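Local coordinates for nucleoside phosphorylase, putative (Trypanosoma brucei, PDB 3BJE), which catalyses the reversible phosphorolysis of uridine to uracil and ribose 1-phosphate, working as a homodimeric uridine phosphorylase of the nucleoside phosphorylase superfamily, at residues A[144-156]-A[287-299]. Residues are numbered along the deposited sequence; the frame is centred on the assembly and turned at random.
Sequences IRLGTCGSPAESV and VVTNIEMETSAIC. With R1P (1-O-phosphono-alpha-D-ribofuranose), chain C; URA (uracil), chain D.
R145 and E292 form a salt bridge, NE to OE1 3.0 Å, in the active site of a nucleoside phosphorylase fold, where strands 144-151 and 288-292 meet around ribose 1-phosphate and uracil. OE1 uses its anti lone pair, lies 27° out of the guanidinium plane, and accepts from E294 N and T295 OG1, from opposite sides of the carboxylate plane. Three donors on one oxygen, with OE2 held by T246, fix the carboxylate's rotation. R145 is extended from CG to NE, carrying its other nitrogens to the ligand: NH2 donates almost straight to R1P O2P (2.8 Å, 170°) and NH1 to R1P O1. E294 CD sits over the centre of one guanidinium face, and OE2 takes a very short bond (2.5 Å) from R1P O3; G147 CA lies against the opposite face, toward its rim.

A single antiparallel bridge joins the strands: G150 N to I291 O, 2.8 Å, and I291 N to G150 O, 2.7 Å. G150 N lies over uracil's face, 3.3 Å from C4. S151 OG donates to T289 O and closes an ST turn by accepting from A153 N. P152 packs across V288, CG to CG1 4.0 Å, while I298 CD1 abuts R145 CD at 3.5 Å.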
ATOM      1  N   ILE A 144     -18.228  -3.593   1.726  1.00 16.59           N
ATOM      2  CA  ILE A 144     -18.253  -2.941   0.427  1.00 17.48           C
ATOM      3  C   ILE A 144     -17.286  -1.775   0.374  1.00 14.95           C
ATOM      4  O   ILE A 144     -17.348  -0.869   1.180  1.00 16.98           O
ATOM      5  CB  ILE A 144     -19.670  -2.448   0.049  1.00 16.36           C
ATOM      6  CG1 ILE A 144     -20.676  -3.602   0.166  1.00 17.33           C
ATOM      7  CG2 ILE A 144     -19.689  -1.846  -1.405  1.00 16.55           C
ATOM      8  CD1 ILE A 144     -22.117  -3.188  -0.078  1.00 17.91           C
ATOM      9  N   ARG A 145     -16.405  -1.811  -0.614  1.00 16.86           N
ATOM     10  CA  ARG A 145     -15.533  -0.685  -0.907  1.00 18.02           C
ATOM     11  C   ARG A 145     -16.285   0.340  -1.730  1.00 17.68           C
ATOM     12  O   ARG A 145     -16.917  -0.012  -2.713  1.00 16.90           O
ATOM     13  CB  ARG A 145     -14.305  -1.164  -1.671  1.00 17.81           C
ATOM     14  CG  ARG A 145     -13.533  -0.051  -2.353  1.00 19.39           C
ATOM     15  CD  ARG A 145     -12.160  -0.509  -2.789  1.00 21.96           C
ATOM     16  NE  ARG A 145     -11.603   0.359  -3.838  1.00 23.62           N
ATOM     17  CZ  ARG A 145     -11.265   1.639  -3.669  1.00 21.19           C
ATOM     18  NH1 ARG A 145     -10.799   2.319  -4.703  1.00 23.71           N
ATOM     19  NH2 ARG A 145     -11.385   2.253  -2.480  1.00 20.67           N
ATOM     20  N   LEU A 146     -16.232   1.591  -1.301  1.00 16.97           N
ATOM     21  CA  LEU A 146     -16.717   2.722  -2.098  1.00 14.42           C
ATOM     22  C   LEU A 146     -15.505   3.605  -2.367  1.00 15.63           C
ATOM     23  O   LEU A 146     -14.974   4.249  -1.461  1.00 17.96           O
ATOM     24  CB  LEU A 146     -17.826   3.513  -1.393  1.00 16.54           C
ATOM     25  CG  LEU A 146     -18.261   4.815  -2.095  1.00 19.39           C
ATOM     26  CD1 LEU A 146     -18.641   4.616  -3.582  1.00 18.41           C
ATOM     27  CD2 LEU A 146     -19.406   5.479  -1.350  1.00 18.72           C
ATOM     28  N   GLY A 147     -15.040   3.583  -3.618  1.00 16.22           N
ATOM     29  CA  GLY A 147     -13.785   4.203  -3.952  1.00 15.88           C
ATOM     30  C   GLY A 147     -13.823   5.101  -5.158  1.00 16.10           C
ATOM     31  O   GLY A 147     -14.893   5.512  -5.617  1.00 18.03           O
ATOM     32  N   THR A 148     -12.634   5.456  -5.632  1.00 18.22           N
ATOM     33  CA  THR A 148     -12.479   6.165  -6.895  1.00 14.86           C
ATOM     34  C   THR A 148     -11.634   5.284  -7.788  1.00 17.57           C
ATOM     35  O   THR A 148     -10.951   4.394  -7.314  1.00 17.08           O
ATOM     36  CB  THR A 148     -11.811   7.547  -6.726  1.00 20.13           C
ATOM     37  OG1 THR A 148     -10.494   7.404  -6.168  1.00 19.00           O
ATOM     38  CG2 THR A 148     -12.695   8.470  -5.856  1.00 19.46           C
ATOM     39  N   CYS A 149     -11.694   5.514  -9.087  1.00 14.89           N
ATOM     40  CA  CYS A 149     -10.945   4.648  -9.997  1.00 17.43           C
ATOM     41  C   CYS A 149     -10.717   5.281 -11.349  1.00 17.81           C
ATOM     42  O   CYS A 149     -11.255   6.362 -11.658  1.00 17.13           O
ATOM     43  CB  CYS A 149     -11.713   3.336 -10.187  1.00 17.93           C
ATOM     44  SG  CYS A 149     -13.294   3.578 -11.084  1.00 17.71           S
ATOM     45  N   GLY A 150      -9.902   4.617 -12.161  1.00 17.01           N
ATOM     46  CA  GLY A 150      -9.804   4.931 -13.582  1.00 14.07           C
ATOM     47  C   GLY A 150     -10.615   3.941 -14.390  1.00 14.17           C
ATOM     48  O   GLY A 150     -10.954   2.863 -13.884  1.00 16.60           O
ATOM     49  N   SER A 151     -10.972   4.321 -15.621  1.00 18.43           N
ATOM     50  CA  SER A 151     -11.591   3.373 -16.553  1.00 18.34           C
ATOM     51  C   SER A 151     -10.871   3.365 -17.895  1.00 16.06           C
ATOM     52  O   SER A 151     -10.654   4.424 -18.484  1.00 17.29           O
ATOM     53  CB  SER A 151     -13.069   3.677 -16.793  1.00 18.27           C
ATOM     54  OG  SER A 151     -13.611   2.794 -17.771  1.00 18.18           O
ATOM     55  N   PRO A 152     -10.508   2.168 -18.380  1.00 13.68           N
ATOM     56  CA  PRO A 152      -9.948   1.969 -19.708  1.00 13.93           C
ATOM     57  C   PRO A 152     -11.006   1.728 -20.789  1.00 17.29           C
ATOM     58  O   PRO A 152     -10.654   1.526 -21.948  1.00 19.02           O
ATOM     59  CB  PRO A 152      -9.130   0.692 -19.519  1.00 15.41           C
ATOM     60  CG  PRO A 152      -9.951  -0.084 -18.598  1.00 16.67           C
ATOM     61  CD  PRO A 152     -10.513   0.895 -17.622  1.00 15.19           C
ATOM     62  N   ALA A 153     -12.279   1.727 -20.395  1.00 16.80           N
ATOM     63  CA  ALA A 153     -13.395   1.420 -21.297  1.00 17.36           C
ATOM     64  C   ALA A 153     -13.948   2.682 -21.941  1.00 19.31           C
ATOM     65  O   ALA A 153     -14.354   3.609 -21.242  1.00 17.65           O
ATOM     66  CB  ALA A 153     -14.499   0.743 -20.520  1.00 17.15           C
ATOM     67  N   GLU A 154     -13.994   2.715 -23.271  1.00 23.00           N
ATOM     68  CA  GLU A 154     -14.487   3.909 -23.962  1.00 26.84           C
ATOM     69  C   GLU A 154     -15.937   4.196 -23.598  1.00 24.64           C
ATOM     70  O   GLU A 154     -16.310   5.347 -23.420  1.00 21.55           O
ATOM     71  CB  GLU A 154     -14.315   3.792 -25.489  1.00 29.69           C
ATOM     72  CG  GLU A 154     -15.095   4.820 -26.335  1.00 38.34           C
ATOM     73  CD  GLU A 154     -14.986   6.275 -25.851  1.00 46.29           C
ATOM     74  OE1 GLU A 154     -14.120   6.590 -24.998  1.00 50.21           O
ATOM     75  OE2 GLU A 154     -15.792   7.108 -26.336  1.00 51.19           O
ATOM     76  N   SER A 155     -16.738   3.152 -23.457  1.00 24.98           N
ATOM     77  CA  SER A 155     -18.165   3.319 -23.192  1.00 26.88           C
ATOM     78  C   SER A 155     -18.456   3.923 -21.803  1.00 26.14           C
ATOM     79  O   SER A 155     -19.463   4.602 -21.624  1.00 30.31           O
ATOM     80  CB  SER A 155     -18.877   1.969 -23.330  1.00 26.72           C
ATOM     81  OG  SER A 155     -18.391   1.033 -22.382  1.00 31.21           O
ATOM     82  N   VAL A 156     -17.581   3.691 -20.830  1.00 22.67           N
ATOM     83  CA  VAL A 156     -17.879   4.053 -19.450  1.00 22.01           C
ATOM     84  C   VAL A 156     -17.777   5.570 -19.225  1.00 23.10           C
ATOM     85  O   VAL A 156     -16.703   6.142 -19.368  1.00 22.80           O
ATOM     86  CB  VAL A 156     -16.954   3.303 -18.477  1.00 20.22           C
ATOM     87  CG1 VAL A 156     -17.192   3.760 -17.041  1.00 24.76           C
ATOM     88  CG2 VAL A 156     -17.159   1.785 -18.602  1.00 18.72           C
ATOM     89  N   VAL A 287     -16.355  -7.007 -19.616  1.00 18.94           N
ATOM     90  CA  VAL A 287     -15.170  -6.226 -20.006  1.00 18.49           C
ATOM     91  C   VAL A 287     -14.520  -5.617 -18.777  1.00 17.56           C
ATOM     92  O   VAL A 287     -15.084  -5.643 -17.677  1.00 19.46           O
ATOM     93  CB  VAL A 287     -15.505  -5.092 -21.005  1.00 19.51           C
ATOM     94  CG1 VAL A 287     -16.242  -5.647 -22.234  1.00 18.60           C
ATOM     95  CG2 VAL A 287     -16.340  -4.001 -20.338  1.00 20.48           C
ATOM     96  N   VAL A 288     -13.301  -5.110 -18.945  1.00 18.47           N
ATOM     97  CA  VAL A 288     -12.619  -4.423 -17.843  1.00 17.65           C
ATOM     98  C   VAL A 288     -13.168  -3.006 -17.736  1.00 19.48           C
ATOM     99  O   VAL A 288     -12.887  -2.152 -18.576  1.00 21.00           O
ATOM    100  CB  VAL A 288     -11.089  -4.382 -18.025  1.00 19.66           C
ATOM    101  CG1 VAL A 288     -10.413  -3.637 -16.863  1.00 17.60           C
ATOM    102  CG2 VAL A 288     -10.512  -5.786 -18.157  1.00 19.77           C
ATOM    103  N   THR A 289     -13.970  -2.769 -16.697  1.00 19.32           N
ATOM    104  CA  THR A 289     -14.629  -1.491 -16.504  1.00 18.90           C
ATOM    105  C   THR A 289     -13.800  -0.475 -15.733  1.00 18.61           C
ATOM    106  O   THR A 289     -14.006   0.723 -15.857  1.00 18.98           O
ATOM    107  CB  THR A 289     -15.977  -1.671 -15.759  1.00 18.74           C
ATOM    108  OG1 THR A 289     -15.793  -2.555 -14.649  1.00 22.15           O
ATOM    109  CG2 THR A 289     -17.065  -2.201 -16.723  1.00 19.48           C
ATOM    110  N   ASN A 290     -12.889  -0.932 -14.869  1.00 16.01           N
ATOM    111  CA  ASN A 290     -12.151   0.017 -14.069  1.00 17.39           C
ATOM    112  C   ASN A 290     -10.825  -0.517 -13.581  1.00 18.99           C
ATOM    113  O   ASN A 290     -10.600  -1.718 -13.583  1.00 18.37           O
ATOM    114  CB  ASN A 290     -12.992   0.593 -12.909  1.00 18.36           C
ATOM    115  CG  ASN A 290     -13.446  -0.457 -11.898  1.00 20.45           C
ATOM    116  OD1 ASN A 290     -13.808  -1.580 -12.243  1.00 19.58           O
ATOM    117  ND2 ASN A 290     -13.461  -0.060 -10.625  1.00 20.64           N
ATOM    118  N   ILE A 291      -9.965   0.415 -13.180  1.00 17.94           N
ATOM    119  CA  ILE A 291      -8.642   0.122 -12.620  1.00 17.37           C
ATOM    120  C   ILE A 291      -8.489   0.932 -11.336  1.00 17.39           C
ATOM    121  O   ILE A 291      -8.769   2.139 -11.327  1.00 18.06           O
ATOM    122  CB  ILE A 291      -7.500   0.546 -13.572  1.00 19.24           C
ATOM    123  CG1 ILE A 291      -7.632  -0.154 -14.925  1.00 21.75           C
ATOM    124  CG2 ILE A 291      -6.119   0.290 -12.927  1.00 20.59           C
ATOM    125  CD1 ILE A 291      -6.800   0.505 -16.044  1.00 22.68           C
ATOM    126  N   GLU A 292      -8.048   0.283 -10.269  1.00 19.22           N
ATOM    127  CA  GLU A 292      -7.824   0.946  -8.985  1.00 17.91           C
ATOM    128  C   GLU A 292      -6.813   0.121  -8.156  1.00 18.41           C
ATOM    129  O   GLU A 292      -6.053  -0.703  -8.727  1.00 17.82           O
ATOM    130  CB  GLU A 292      -9.153   1.227  -8.255  1.00 17.30           C
ATOM    131  CG  GLU A 292     -10.148   0.058  -8.188  1.00 17.83           C
ATOM    132  CD  GLU A 292      -9.662  -1.025  -7.261  1.00 19.55           C
ATOM    133  OE1 GLU A 292      -9.925  -0.898  -6.045  1.00 21.52           O
ATOM    134  OE2 GLU A 292      -9.006  -1.968  -7.765  1.00 21.59           O
ATOM    135  N   MET A 293      -6.774   0.313  -6.838  1.00 18.05           N
ATOM    136  CA  MET A 293      -5.663  -0.240  -6.043  1.00 17.97           C
ATOM    137  C   MET A 293      -6.016  -1.169  -4.867  1.00 17.92           C
ATOM    138  O   MET A 293      -5.114  -1.579  -4.145  1.00 19.52           O
ATOM    139  CB  MET A 293      -4.788   0.911  -5.531  1.00 20.66           C
ATOM    140  CG  MET A 293      -4.116   1.688  -6.656  1.00 20.63           C
ATOM    141  SD  MET A 293      -3.098   3.078  -6.133  1.00 19.39           S
ATOM    142  CE  MET A 293      -1.805   2.210  -5.181  1.00 19.48           C
ATOM    143  N   GLU A 294      -7.295  -1.517  -4.680  1.00 17.82           N
ATOM    144  CA  GLU A 294      -7.713  -2.328  -3.515  1.00 17.27           C
ATOM    145  C   GLU A 294      -8.586  -3.556  -3.770  1.00 17.76           C
ATOM    146  O   GLU A 294      -8.597  -4.478  -2.958  1.00 19.79           O
ATOM    147  CB  GLU A 294      -8.443  -1.424  -2.504  1.00 20.23           C
ATOM    148  CG  GLU A 294      -7.534  -0.381  -1.839  1.00 20.25           C
ATOM    149  CD  GLU A 294      -7.543   0.985  -2.522  1.00 21.62           C
ATOM    150  OE1 GLU A 294      -8.573   1.388  -3.081  1.00 29.02           O
ATOM    151  OE2 GLU A 294      -6.496   1.703  -2.498  1.00 19.90           O
ATOM    152  N   THR A 295      -9.319  -3.572  -4.876  1.00 18.07           N
ATOM    153  CA  THR A 295     -10.468  -4.467  -4.985  1.00 16.99           C
ATOM    154  C   THR A 295     -10.103  -5.945  -5.069  1.00 17.60           C
ATOM    155  O   THR A 295     -10.770  -6.776  -4.469  1.00 19.52           O
ATOM    156  CB  THR A 295     -11.375  -4.020  -6.161  1.00 17.37           C
ATOM    157  OG1 THR A 295     -11.969  -2.773  -5.810  1.00 19.88           O
ATOM    158  CG2 THR A 295     -12.492  -5.025  -6.434  1.00 19.30           C
ATOM    159  N   SER A 296      -9.060  -6.289  -5.827  1.00 17.31           N
ATOM    160  CA  SER A 296      -8.671  -7.685  -5.983  1.00 17.18           C
ATOM    161  C   SER A 296      -8.496  -8.374  -4.626  1.00 18.21           C
ATOM    162  O   SER A 296      -9.064  -9.451  -4.404  1.00 18.52           O
ATOM    163  CB  SER A 296      -7.363  -7.793  -6.765  1.00 19.24           C
ATOM    164  OG  SER A 296      -6.340  -7.043  -6.131  1.00 17.60           O
ATOM    165  N   ALA A 297      -7.734  -7.759  -3.711  1.00 17.13           N
ATOM    166  CA  ALA A 297      -7.457  -8.367  -2.388  1.00 16.72           C
ATOM    167  C   ALA A 297      -8.699  -8.346  -1.492  1.00 17.29           C
ATOM    168  O   ALA A 297      -8.923  -9.253  -0.692  1.00 18.16           O
ATOM    169  CB  ALA A 297      -6.292  -7.662  -1.672  1.00 19.55           C
ATOM    170  N   ILE A 298      -9.500  -7.299  -1.583  1.00 18.67           N
ATOM    171  CA  ILE A 298     -10.753  -7.285  -0.839  1.00 15.90           C
ATOM    172  C   ILE A 298     -11.570  -8.491  -1.208  1.00 16.71           C
ATOM    173  O   ILE A 298     -12.102  -9.187  -0.345  1.00 17.47           O
ATOM    174  CB  ILE A 298     -11.578  -6.019  -1.153  1.00 16.55           C
ATOM    175  CG1 ILE A 298     -10.916  -4.809  -0.530  1.00 17.61           C
ATOM    176  CG2 ILE A 298     -13.026  -6.150  -0.657  1.00 20.02           C
ATOM    177  CD1 ILE A 298     -11.531  -3.487  -1.004  1.00 17.54           C
ATOM    178  N   CYS A 299     -11.746  -8.712  -2.514  1.00 18.69           N
ATOM    179  CA  CYS A 299     -12.538  -9.843  -2.976  1.00 17.50           C
ATOM    180  C   CYS A 299     -11.920 -11.197  -2.584  1.00 15.59           C
ATOM    181  O   CYS A 299     -12.602 -12.105  -2.101  1.00 16.54           O
ATOM    182  CB  CYS A 299     -12.734  -9.759  -4.484  1.00 18.22           C
ATOM    183  SG  CYS A 299     -13.848  -8.415  -4.968  1.00 20.02           S
TER
HETATM  184  C5  R1P C 401      -5.329   6.434  -5.529  1.00 22.94           C
HETATM  185  O5  R1P C 401      -5.523   7.824  -5.830  1.00 20.82           O
HETATM  186  C4  R1P C 401      -6.403   5.939  -4.578  1.00 21.45           C
HETATM  187  O4  R1P C 401      -7.720   6.282  -5.043  1.00 28.06           O
HETATM  188  C1  R1P C 401      -8.511   5.104  -5.235  1.00 27.13           C
HETATM  189  C2  R1P C 401      -7.462   3.997  -5.437  1.00 24.34           C
HETATM  190  O2  R1P C 401      -7.921   2.631  -5.306  1.00 19.17           O
HETATM  191  C3  R1P C 401      -6.385   4.426  -4.437  1.00 21.59           C
HETATM  192  O3  R1P C 401      -6.725   4.088  -3.082  1.00 20.92           O
HETATM  193  O1  R1P C 401      -9.470   4.857  -4.153  1.00 24.69           O
HETATM  194  P   R1P C 401      -9.851   5.805  -2.900  1.00 24.37           P
HETATM  195  O1P R1P C 401      -8.505   5.812  -2.161  1.00 24.46           O
HETATM  196  O2P R1P C 401     -10.942   5.033  -2.179  1.00 25.15           O
HETATM  197  O3P R1P C 401     -10.233   7.165  -3.386  1.00 25.49           O
HETATM  198  N1  URA D 501      -7.576   5.664  -8.688  1.00 23.69           N
HETATM  199  C2  URA D 501      -6.715   4.816  -9.292  1.00 17.09           C
HETATM  200  O2  URA D 501      -6.137   3.884  -8.647  1.00 16.44           O
HETATM  201  N3  URA D 501      -6.442   4.962 -10.579  1.00 18.01           N
HETATM  202  C4  URA D 501      -7.004   5.947 -11.306  1.00 19.21           C
HETATM  203  O4  URA D 501      -6.714   6.029 -12.512  1.00 20.74           O
HETATM  204  C5  URA D 501      -7.876   6.833 -10.706  1.00 21.54           C
HETATM  205  C6  URA D 501      -8.151   6.666  -9.361  1.00 22.36           C